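Long-range contacts in Sts-2 protein (Mus musculus, PDB 3D4I), which shows acid-dependent phosphatase activity in the 2H-phosphatase domain that forms this chain, and probably interferes with CBL-mediated down-regulation of receptor tyrosine kinases: residues P212-P217 against W248-P253; I7-I12 against F238-R243; L13-G18 against I196-S201; I125-K130 against H202-D207. One frame throughout, in Å; residues are numbered along the deposited sequence.

Contact 1 (P212-P217 against W248-P253); sequences PLLGLP and WDLVNP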
# COMPACT_ATOMS: atom_id res chain seq x y z
N PRO A 212 27.26 -16.51 -0.32
CA PRO A 212 28.35 -16.84 0.62
C PRO A 212 27.93 -17.78 1.75
O PRO A 212 28.72 -18.64 2.14
CB PRO A 212 28.76 -15.47 1.20
CG PRO A 212 28.30 -14.48 0.22
CD PRO A 212 27.02 -15.05 -0.35
N LEU A 213 26.69 -17.64 2.24
CA LEU A 213 26.17 -18.54 3.29
C LEU A 213 26.01 -19.94 2.76
O LEU A 213 26.28 -20.92 3.46
CB LEU A 213 24.80 -18.07 3.81
CG LEU A 213 24.67 -16.68 4.44
CD1 LEU A 213 23.24 -16.52 5.01
CD2 LEU A 213 25.70 -16.45 5.51
N LEU A 214 25.55 -20.04 1.52
CA LEU A 214 25.28 -21.32 0.88
C LEU A 214 26.56 -21.98 0.37
O LEU A 214 26.53 -23.11 -0.09
CB LEU A 214 24.26 -21.13 -0.26
CG LEU A 214 22.94 -20.44 0.11
CD1 LEU A 214 22.16 -20.03 -1.16
CD2 LEU A 214 22.08 -21.29 1.03
N GLY A 215 27.67 -21.27 0.46
CA GLY A 215 28.97 -21.79 0.01
C GLY A 215 29.08 -21.84 -1.49
O GLY A 215 29.79 -22.69 -2.02
N LEU A 216 28.37 -20.94 -2.19
CA LEU A 216 28.37 -20.88 -3.65
C LEU A 216 29.29 -19.78 -4.17
O LEU A 216 29.46 -18.74 -3.51
CB LEU A 216 26.94 -20.68 -4.17
CG LEU A 216 25.86 -21.70 -3.76
CD1 LEU A 216 24.48 -21.31 -4.28
CD2 LEU A 216 26.21 -23.10 -4.23
N PRO A 217 29.88 -19.97 -5.35
CA PRO A 217 30.72 -18.90 -5.87
C PRO A 217 29.83 -17.74 -6.39
O PRO A 217 28.65 -17.95 -6.65
CB PRO A 217 31.48 -19.58 -7.00
CG PRO A 217 30.53 -20.60 -7.52
CD PRO A 217 29.82 -21.11 -6.28
N TRP A 248 24.16 -23.99 5.43
CA TRP A 248 22.92 -23.22 5.22
C TRP A 248 22.24 -23.69 3.96
O TRP A 248 22.91 -24.01 3.00
CB TRP A 248 23.24 -21.73 5.06
CG TRP A 248 23.84 -21.09 6.27
CD1 TRP A 248 25.13 -21.17 6.69
CD2 TRP A 248 23.17 -20.25 7.21
NE1 TRP A 248 25.31 -20.45 7.85
CE2 TRP A 248 24.12 -19.86 8.18
CE3 TRP A 248 21.85 -19.77 7.31
CZ2 TRP A 248 23.79 -19.02 9.26
CZ3 TRP A 248 21.52 -18.94 8.39
CH2 TRP A 248 22.49 -18.58 9.34
N ASP A 249 20.90 -23.71 3.98
CA ASP A 249 20.07 -24.09 2.83
C ASP A 249 19.06 -22.98 2.58
O ASP A 249 18.56 -22.38 3.54
CB ASP A 249 19.25 -25.35 3.13
CG ASP A 249 20.10 -26.59 3.35
OD1 ASP A 249 20.84 -27.00 2.43
OD2 ASP A 249 20.00 -27.17 4.45
N LEU A 250 18.74 -22.74 1.32
CA LEU A 250 17.59 -21.92 0.92
C LEU A 250 16.26 -22.58 1.27
O LEU A 250 16.02 -23.76 0.96
CB LEU A 250 17.62 -21.70 -0.57
CG LEU A 250 18.41 -20.55 -1.15
CD1 LEU A 250 18.42 -20.75 -2.63
CD2 LEU A 250 17.72 -19.24 -0.78
N VAL A 251 15.37 -21.78 1.84
CA VAL A 251 14.13 -22.27 2.43
C VAL A 251 13.05 -21.30 1.95
O VAL A 251 13.36 -20.15 1.65
CB VAL A 251 14.29 -22.32 4.00
CG1 VAL A 251 12.97 -22.49 4.71
CG2 VAL A 251 15.24 -23.45 4.43
N ASN A 252 11.80 -21.77 1.84
CA ASN A 252 10.68 -20.87 1.58
C ASN A 252 10.67 -19.78 2.65
O ASN A 252 10.75 -20.10 3.84
CB ASN A 252 9.33 -21.61 1.65
CG ASN A 252 9.07 -22.54 0.47
OD1 ASN A 252 9.57 -22.34 -0.65
ND2 ASN A 252 8.25 -23.57 0.71
N PRO A 253 10.59 -18.48 2.26
CA PRO A 253 10.42 -17.43 3.29
C PRO A 253 9.21 -17.69 4.20
O PRO A 253 8.24 -18.31 3.74
CB PRO A 253 10.23 -16.15 2.47
CG PRO A 253 10.97 -16.42 1.18
CD PRO A 253 10.70 -17.90 0.90
O HOH W 1 26.53 -23.65 3.82

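Contact 2 (I7-I12 against F238-R243); sequences ISRRGI and FCEENR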
# COMPACT_ATOMS: atom_id res chain seq x y z
N ILE A 7 14.72 -29.55 16.51
CA ILE A 7 15.46 -28.39 17.03
C ILE A 7 15.27 -27.18 16.11
O ILE A 7 15.26 -27.31 14.88
CB ILE A 7 16.97 -28.70 17.24
CG1 ILE A 7 17.59 -29.33 15.99
CG2 ILE A 7 17.17 -29.62 18.46
CD1 ILE A 7 19.11 -29.28 15.94
N SER A 8 15.10 -26.00 16.71
CA SER A 8 14.89 -24.78 15.92
C SER A 8 16.16 -24.42 15.18
O SER A 8 17.27 -24.76 15.62
CB SER A 8 14.41 -23.63 16.82
OG SER A 8 15.24 -23.54 17.97
N ARG A 9 16.01 -23.75 14.03
CA ARG A 9 17.16 -23.45 13.18
C ARG A 9 17.33 -21.95 13.04
O ARG A 9 16.35 -21.22 12.87
CB ARG A 9 17.00 -24.08 11.80
CG ARG A 9 17.20 -25.59 11.81
CD ARG A 9 16.72 -26.25 10.52
NE ARG A 9 16.84 -27.70 10.63
CZ ARG A 9 17.66 -28.46 9.90
NH1 ARG A 9 18.44 -27.93 8.97
NH2 ARG A 9 17.70 -29.78 10.10
N ARG A 10 18.58 -21.51 13.14
CA ARG A 10 18.95 -20.14 12.85
C ARG A 10 18.54 -19.75 11.43
O ARG A 10 18.77 -20.49 10.47
CB ARG A 10 20.46 -19.99 13.00
CG ARG A 10 20.84 -18.59 13.39
CD ARG A 10 22.31 -18.43 13.52
NE ARG A 10 22.59 -17.01 13.69
CZ ARG A 10 23.80 -16.48 13.73
NH1 ARG A 10 24.87 -17.24 13.59
NH2 ARG A 10 23.92 -15.15 13.89
N GLY A 11 17.96 -18.56 11.28
CA GLY A 11 17.54 -18.08 9.96
C GLY A 11 18.13 -16.72 9.59
O GLY A 11 18.40 -15.89 10.47
N ILE A 12 18.32 -16.51 8.29
CA ILE A 12 18.74 -15.22 7.74
C ILE A 12 17.72 -14.88 6.65
O ILE A 12 17.56 -15.64 5.70
CB ILE A 12 20.16 -15.27 7.16
CG1 ILE A 12 21.21 -15.21 8.28
CG2 ILE A 12 20.40 -14.11 6.13
CD1 ILE A 12 21.52 -13.81 8.74
N PHE A 238 15.32 -16.49 1.94
CA PHE A 238 15.46 -17.02 3.31
C PHE A 238 16.46 -18.19 3.34
O PHE A 238 16.33 -19.15 2.54
CB PHE A 238 14.08 -17.48 3.81
CG PHE A 238 14.03 -17.85 5.27
CD1 PHE A 238 14.62 -17.03 6.23
CD2 PHE A 238 13.35 -18.99 5.68
CE1 PHE A 238 14.57 -17.36 7.59
CE2 PHE A 238 13.27 -19.33 7.04
CZ PHE A 238 13.89 -18.51 8.00
N CYS A 239 17.44 -18.13 4.23
CA CYS A 239 18.37 -19.27 4.43
C CYS A 239 18.29 -19.76 5.86
O CYS A 239 18.21 -18.93 6.76
CB CYS A 239 19.80 -18.87 4.13
SG CYS A 239 20.02 -18.34 2.43
N GLU A 240 18.31 -21.08 6.06
CA GLU A 240 18.39 -21.65 7.41
C GLU A 240 19.65 -22.49 7.61
O GLU A 240 20.08 -23.17 6.69
CB GLU A 240 17.18 -22.52 7.72
CG GLU A 240 15.90 -21.74 7.94
CD GLU A 240 14.78 -22.63 8.39
OE1 GLU A 240 14.73 -23.79 7.94
OE2 GLU A 240 13.94 -22.18 9.20
N GLU A 241 20.18 -22.44 8.82
CA GLU A 241 21.40 -23.17 9.19
C GLU A 241 21.07 -24.50 9.87
O GLU A 241 20.29 -24.55 10.82
CB GLU A 241 22.25 -22.32 10.13
CG GLU A 241 23.65 -22.89 10.43
CD GLU A 241 24.26 -22.25 11.66
OE1 GLU A 241 23.54 -22.11 12.66
OE2 GLU A 241 25.46 -21.89 11.63
N ASN A 242 21.68 -25.58 9.36
CA ASN A 242 21.74 -26.85 10.11
C ASN A 242 22.84 -26.73 11.17
O ASN A 242 24.01 -26.58 10.83
CB ASN A 242 22.03 -28.01 9.13
CG ASN A 242 22.04 -29.37 9.81
OD1 ASN A 242 22.49 -29.52 10.95
ND2 ASN A 242 21.57 -30.39 9.09
N ARG A 243 22.46 -26.78 12.45
CA ARG A 243 23.40 -26.60 13.57
C ARG A 243 24.40 -27.76 13.71
O ARG A 243 25.50 -27.58 14.27
CB ARG A 243 22.64 -26.34 14.88
CG ARG A 243 23.42 -26.52 16.21
CD ARG A 243 24.42 -25.39 16.57
NE ARG A 243 23.91 -24.05 16.28
CZ ARG A 243 24.42 -23.21 15.39
NH1 ARG A 243 25.50 -23.54 14.68
NH2 ARG A 243 23.87 -22.01 15.21
O HOH W 2 19.00 -26.01 6.95
O HOH W 3 20.68 -23.65 13.38

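Contact 3 (L13-G18 against I196-S201); sequences LVIRHG and ITLIVS. Unlike the reference sequence in segment 13-18: Ile15 (reference Val).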
# COMPACT_ATOMS: atom_id res chain seq x y z
N LEU A 13 17.02 -13.76 6.82
CA LEU A 13 15.93 -13.38 5.92
C LEU A 13 16.31 -12.05 5.30
O LEU A 13 16.34 -11.01 5.98
CB LEU A 13 14.59 -13.27 6.68
CG LEU A 13 13.36 -12.90 5.84
CD1 LEU A 13 13.08 -13.93 4.74
CD2 LEU A 13 12.15 -12.77 6.79
N VAL A 14 16.64 -12.10 4.02
CA VAL A 14 17.12 -10.94 3.31
C VAL A 14 15.90 -10.36 2.64
O VAL A 14 15.15 -11.10 1.98
CB VAL A 14 18.18 -11.29 2.25
CG1 VAL A 14 18.68 -10.00 1.58
CG2 VAL A 14 19.37 -12.03 2.91
N ILE A 15 15.70 -9.06 2.84
CA ILE A 15 14.48 -8.36 2.49
C ILE A 15 14.83 -7.08 1.72
O ILE A 15 15.60 -6.23 2.22
CB ILE A 15 13.68 -7.97 3.78
CG1 ILE A 15 13.33 -9.24 4.59
CG2 ILE A 15 12.33 -7.27 3.42
CD1 ILE A 15 12.75 -8.97 5.95
N ARG A 16 14.22 -6.92 0.54
CA ARG A 16 14.39 -5.69 -0.23
C ARG A 16 13.53 -4.56 0.34
O ARG A 16 12.41 -4.77 0.82
CB ARG A 16 14.07 -5.91 -1.72
CG ARG A 16 14.58 -4.76 -2.62
CD ARG A 16 13.53 -4.53 -3.73
NE ARG A 16 13.90 -3.57 -4.77
CZ ARG A 16 13.27 -2.43 -5.00
NH1 ARG A 16 12.21 -2.04 -4.23
NH2 ARG A 16 13.70 -1.67 -6.00
N HIS A 17 14.07 -3.35 0.31
CA HIS A 17 13.35 -2.19 0.80
C HIS A 17 12.03 -2.01 0.02
O HIS A 17 11.87 -2.52 -1.09
CB HIS A 17 14.24 -0.93 0.66
CG HIS A 17 14.70 -0.66 -0.75
ND1 HIS A 17 13.87 -0.14 -1.72
CD2 HIS A 17 15.91 -0.84 -1.34
CE1 HIS A 17 14.55 -0.01 -2.85
NE2 HIS A 17 15.79 -0.43 -2.64
N GLY A 18 11.12 -1.26 0.61
CA GLY A 18 9.87 -0.89 -0.06
C GLY A 18 10.03 0.11 -1.19
O GLY A 18 11.15 0.59 -1.49
N ILE A 196 15.55 -15.70 13.81
CA ILE A 196 15.79 -15.09 12.51
C ILE A 196 16.44 -13.72 12.61
O ILE A 196 15.98 -12.86 13.35
CB ILE A 196 14.48 -14.99 11.68
CG1 ILE A 196 13.81 -16.37 11.54
CG2 ILE A 196 14.74 -14.31 10.29
CD1 ILE A 196 12.47 -16.33 10.79
N THR A 197 17.50 -13.52 11.84
CA THR A 197 18.10 -12.21 11.66
C THR A 197 17.60 -11.60 10.35
O THR A 197 17.67 -12.22 9.29
CB THR A 197 19.64 -12.32 11.59
OG1 THR A 197 20.12 -12.80 12.85
CG2 THR A 197 20.29 -10.95 11.30
N LEU A 198 17.11 -10.36 10.42
CA LEU A 198 16.69 -9.66 9.18
C LEU A 198 17.85 -8.88 8.58
O LEU A 198 18.61 -8.23 9.30
CB LEU A 198 15.50 -8.74 9.47
CG LEU A 198 14.29 -9.28 10.27
CD1 LEU A 198 13.19 -8.21 10.34
CD2 LEU A 198 13.72 -10.54 9.67
N ILE A 199 18.01 -8.98 7.26
CA ILE A 199 19.00 -8.24 6.51
C ILE A 199 18.18 -7.37 5.54
O ILE A 199 17.71 -7.85 4.52
CB ILE A 199 19.96 -9.19 5.70
CG1 ILE A 199 20.68 -10.22 6.61
CG2 ILE A 199 20.95 -8.39 4.85
CD1 ILE A 199 21.53 -9.64 7.71
N VAL A 200 18.00 -6.10 5.89
CA VAL A 200 17.11 -5.23 5.12
C VAL A 200 17.97 -4.38 4.21
O VAL A 200 18.73 -3.52 4.68
CB VAL A 200 16.28 -4.31 6.03
CG1 VAL A 200 15.31 -3.45 5.17
CG2 VAL A 200 15.51 -5.14 7.08
N SER A 201 17.87 -4.64 2.91
CA SER A 201 18.89 -4.16 1.98
C SER A 201 18.27 -3.96 0.60
O SER A 201 17.08 -3.62 0.49
CB SER A 201 20.07 -5.16 1.97
OG SER A 201 21.15 -4.70 1.17

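Contact 4 (I125-K130 against H202-D207); sequences IFEWMK and HSSALD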
# COMPACT_ATOMS: atom_id res chain seq x y z
N ILE A 125 26.48 -4.00 3.62
CA ILE A 125 25.35 -4.50 2.81
C ILE A 125 24.66 -3.39 2.02
O ILE A 125 23.53 -3.56 1.57
CB ILE A 125 24.31 -5.35 3.65
CG1 ILE A 125 23.60 -4.49 4.71
CG2 ILE A 125 25.01 -6.60 4.24
CD1 ILE A 125 22.56 -5.24 5.64
N PHE A 126 25.34 -2.24 1.87
CA PHE A 126 24.88 -1.19 0.97
C PHE A 126 24.89 -1.70 -0.48
O PHE A 126 25.50 -2.73 -0.79
CB PHE A 126 25.74 0.06 1.12
CG PHE A 126 25.26 1.24 0.31
CD1 PHE A 126 24.03 1.84 0.60
CD2 PHE A 126 26.04 1.75 -0.70
CE1 PHE A 126 23.59 2.93 -0.14
CE2 PHE A 126 25.61 2.84 -1.45
CZ PHE A 126 24.38 3.44 -1.15
N GLU A 127 24.19 -0.97 -1.36
CA GLU A 127 24.18 -1.28 -2.79
C GLU A 127 25.59 -1.27 -3.38
O GLU A 127 26.48 -0.59 -2.87
CB GLU A 127 23.28 -0.22 -3.49
CG GLU A 127 23.09 -0.40 -5.00
CD GLU A 127 22.35 -1.67 -5.33
OE1 GLU A 127 23.01 -2.71 -5.45
OE2 GLU A 127 21.10 -1.63 -5.47
N TRP A 128 25.80 -2.05 -4.44
CA TRP A 128 27.04 -1.96 -5.23
C TRP A 128 27.23 -0.52 -5.69
O TRP A 128 26.32 0.06 -6.27
CB TRP A 128 26.93 -2.89 -6.45
CG TRP A 128 28.17 -2.97 -7.36
CD1 TRP A 128 29.45 -2.61 -7.06
CD2 TRP A 128 28.22 -3.54 -8.67
NE1 TRP A 128 30.29 -2.88 -8.12
CE2 TRP A 128 29.56 -3.47 -9.12
CE3 TRP A 128 27.25 -4.10 -9.52
CZ2 TRP A 128 29.95 -3.90 -10.40
CZ3 TRP A 128 27.65 -4.55 -10.80
CH2 TRP A 128 28.98 -4.45 -11.21
N MET A 129 28.42 0.05 -5.43
CA MET A 129 28.69 1.49 -5.67
C MET A 129 28.58 1.89 -7.13
O MET A 129 28.31 3.04 -7.45
CB MET A 129 30.07 1.91 -5.12
CG MET A 129 30.19 1.77 -3.60
SD MET A 129 29.18 3.00 -2.74
CE MET A 129 30.12 4.49 -3.16
N LYS A 130 28.80 0.91 -8.01
CA LYS A 130 28.58 1.04 -9.44
C LYS A 130 27.20 1.62 -9.76
O LYS A 130 27.05 2.32 -10.76
CB LYS A 130 28.68 -0.36 -10.08
CG LYS A 130 28.42 -0.44 -11.59
CD LYS A 130 29.60 0.08 -12.38
CE LYS A 130 30.75 -0.92 -12.40
NZ LYS A 130 31.91 -0.37 -13.17
N HIS A 202 19.08 -4.19 -0.43
CA HIS A 202 18.81 -3.86 -1.82
C HIS A 202 18.55 -5.13 -2.59
O HIS A 202 18.83 -6.22 -2.09
CB HIS A 202 20.04 -3.14 -2.40
CG HIS A 202 20.43 -1.93 -1.62
ND1 HIS A 202 19.89 -0.68 -1.86
CD2 HIS A 202 21.25 -1.78 -0.55
CE1 HIS A 202 20.39 0.19 -0.99
NE2 HIS A 202 21.20 -0.46 -0.17
N SER A 203 18.02 -5.01 -3.81
CA SER A 203 17.73 -6.20 -4.63
C SER A 203 19.00 -7.05 -4.79
O SER A 203 18.95 -8.26 -4.68
CB SER A 203 17.20 -5.78 -5.99
OG SER A 203 15.88 -5.26 -5.86
N SER A 204 20.12 -6.38 -5.03
CA SER A 204 21.42 -7.09 -5.15
C SER A 204 21.75 -8.04 -3.99
O SER A 204 22.36 -9.11 -4.20
CB SER A 204 22.54 -6.06 -5.28
OG SER A 204 22.38 -5.04 -4.33
N ALA A 205 21.38 -7.64 -2.78
CA ALA A 205 21.72 -8.39 -1.58
C ALA A 205 21.03 -9.76 -1.51
O ALA A 205 21.54 -10.66 -0.82
CB ALA A 205 21.41 -7.57 -0.32
N LEU A 206 19.88 -9.93 -2.16
CA LEU A 206 19.20 -11.23 -2.12
C LEU A 206 20.08 -12.31 -2.73
O LEU A 206 19.96 -13.48 -2.37
CB LEU A 206 17.80 -11.21 -2.76
CG LEU A 206 16.64 -10.79 -1.83
CD1 LEU A 206 16.61 -9.29 -1.68
CD2 LEU A 206 15.30 -11.28 -2.35
N ASP A 207 20.98 -11.91 -3.63
CA ASP A 207 21.99 -12.81 -4.20
C ASP A 207 23.32 -12.74 -3.42
O ASP A 207 23.85 -13.76 -2.95
CB ASP A 207 22.22 -12.50 -5.69
CG ASP A 207 23.05 -13.58 -6.39
OD1 ASP A 207 22.60 -14.75 -6.41
OD2 ASP A 207 24.12 -13.28 -6.95
O HOH W 4 23.74 -5.01 -1.74
O HOH W 5 20.03 -3.75 -6.46
O HOH W 6 18.83 -0.08 -4.39

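Contact 1 (P212-P217 against W248-P253)
Leu213 and Leu214, at the end of helix 211-214, pack on Trp248 and Leu250 of strand 248-251, an outermost strand of the mixed sheet in this histidine phosphatase fold. The helix finishes in a Schellman motif, with Gly215 at positive phi (73°). The tight part lies at Trp248. With CG anti to its own carbonyl carbon (chi1 -64°), the Trp248 indole is turned under Leu213, whose CB stands over one face as a CH-pi contact, 4.3 Å from the centroid of the five-membered ring and 21° off the normal. Leu213 O also approaches Trp248 CD1, at 3.4 Å. Ile12 and Ile187 touch both of these side chains, which makes this part of the contact continuous with the interior. Leu214 divides its two methyls: CD2 presses on the strand backbone, 3.5 Å from Trp248 O and 3.7 Å from Leu250 N, while CD1 meets Leu250 CG at 3.8 Å, the two leucines crossing at about a right angle. Toward the far end of strand 248-251 the contact thins: the CB of Asp249 points away from the helix, and Leu250, which meets Leu214 at its margin, also packs on Trp268 of the second subunit. The segments share no direct hydrogen bond; one water bridges the two backbones instead, accepting from Trp248 N at 2.9 Å and donating to Leu213 O at 2.8 Å.

Contact 2 (I7-I12 against F238-R243)
Ile12 and Cys239 form an antiparallel hydrogen-bonded pair: Ile12 N donates to Cys239 O and Cys239 N to Ile12 O, both at 2.9 Å and nearly straight. One residue back along strand 11-16, Gly11 faces Glu240 in a non-hydrogen-bonded pair, and Gly11 CA lies 3.9 Å from Phe238 CE1, the ring filling the side where a beta carbon would stand. Glu241 N then donates to Arg10 O at 2.9 Å. Past this point the strands part and water takes over. One water accepts from Arg10 N at 3.0 Å and donates to Glu241 O at 2.7 Å, with a weaker bond to Glu241 OE1; another donates to Glu240 O and takes a weak bond from Arg9 NH1. Arg9 is extended beyond CG, which carries NH1 across to Asn242 CB, 3.6 Å away. The opposite charges of Arg10 and Glu241 do not pair. Glu241 OE1 makes its salt bridge with Arg243 NH2 at 2.6 Å, while Arg10 NH1 binds Ile187 O. Backbone polarity is thus met directly where strands 11-16 and 236-241 adjoin and through solvent where they diverge, and the charges of Arg10 and Glu241 are answered separately, by Ile187 O and by Arg243, and not by each other.

Contact 3 (L13-G18 against I196-S201)
Leu13 to Arg16 run parallel to Leu198 to Ser201, pairing the strand that leads into the Arg-His-Gly signature of the histidine phosphatases with its neighbour in the middle of the sheet. Five backbone bonds hold the register: Leu13 N to Thr197 O, Ile199 N to Leu13 O, Ile15 N to Ile199 O, Ser201 N to Ile15 O and, past the strand end, His17 N to Ser201 O at 3.0 Å. Leu13 shows how the side chains pack. Its CB touches Ile196 CG2 at 3.8 Å and Leu198 CD2 at 4.1 Å. From there CG runs anti to the backbone N (chi1 -179°); of the two methyls, CD2 meets Leu198 CD2 at 4.0 Å, the leucines lying side by side, and CD1 turns to Phe238. On the opposite face, Val14 and Ile199 cross obliquely, Val14 CG2 lying 4.0 Å from Ile199 CB. At the strand ends the contact becomes polar. His17 takes the crowded position for CG (chi1 58°), which places ND1 to donate to Gly18 O at 2.8 Å, the oxygen lying in the ring plane and the bond almost straight (176°). Arg16 NE binds Ser203 OG, and His17 CE1 lies 3.3 Å above the plane of the Arg16 guanidinium. With a phenylalanine at His17, Gly18 O would probably lose this donor and the ring its rotational lock. Because ND1 is engaged in that bond, the imidazole is fixed about its axis with NE2 as its remaining nitrogen, consistent with the nucleophilic histidine of this family.

Contact 4 (I125-K130 against H202-D207)
Glu127 reaches Ser204 because its CG is anti to the backbone N (chi1 -178°) and the chain then bends at chi2 (65°), folding the carboxylate over toward the start of helix 205-208. Ser204 OG donates to Glu127 OE1 at 2.7 Å, coming from above the carboxylate plane, whereas Trp128 N, at 3.0 Å, uses the anti lone pair of the same oxygen. Glu127 OE2 is held by water instead: one water, 2.6 Å away, also accepts from Ser204 N, and a second, at 3.0 Å, lies 2.8 Å from His202 ND1. The stem of the glutamate serves as well: Glu127 CB sits squarely over the His202 ring in a CH-pi contact, 3.7 Å from the centroid and 4° off the normal. Ile125 O sits at the edge of that ring, 3.6 Å from His202 CD2, and Phe126 approaches it obliquely; beyond the two segments, His202 NE2 is bonded to Ser95 OG. With a leucine at Glu127, Ser204 OG and Trp128 N would probably be left without their shared acceptor, and both waters would probably lose one of their partners. His202 follows strand 196-201 and is consistent with the second histidine of the 2H-phosphatases. Its imidazole, covered on one face and linked at both nitrogens, is thereby set in a defined orientation next to a carboxylate that two protein donors and two waters hold in place.

From the N terminus, residues 7-12 open contact 2 and 13-18, on the same strand, open contact 3. Residues 125-130 then open contact 4. Contact 3 closes at 196-201 and contact 4 directly after it at 202-207, so these two cross, joined by Arg16 with Ser203 and Ser201 with Ile125. Both nest within the loop that contact 2 closes at 238-243. Contact 1 opens after them, at 212-217, and closes at 248-253, crossing contact 2. Contacts 1, 2 and 3 all reach one sheet, from its outermost strand 248-251 inward to 196-201, and contact 1 adds helix 211-214; contact 4 ties the loop after strand 119-121 to the C-terminal end of strand 196-201.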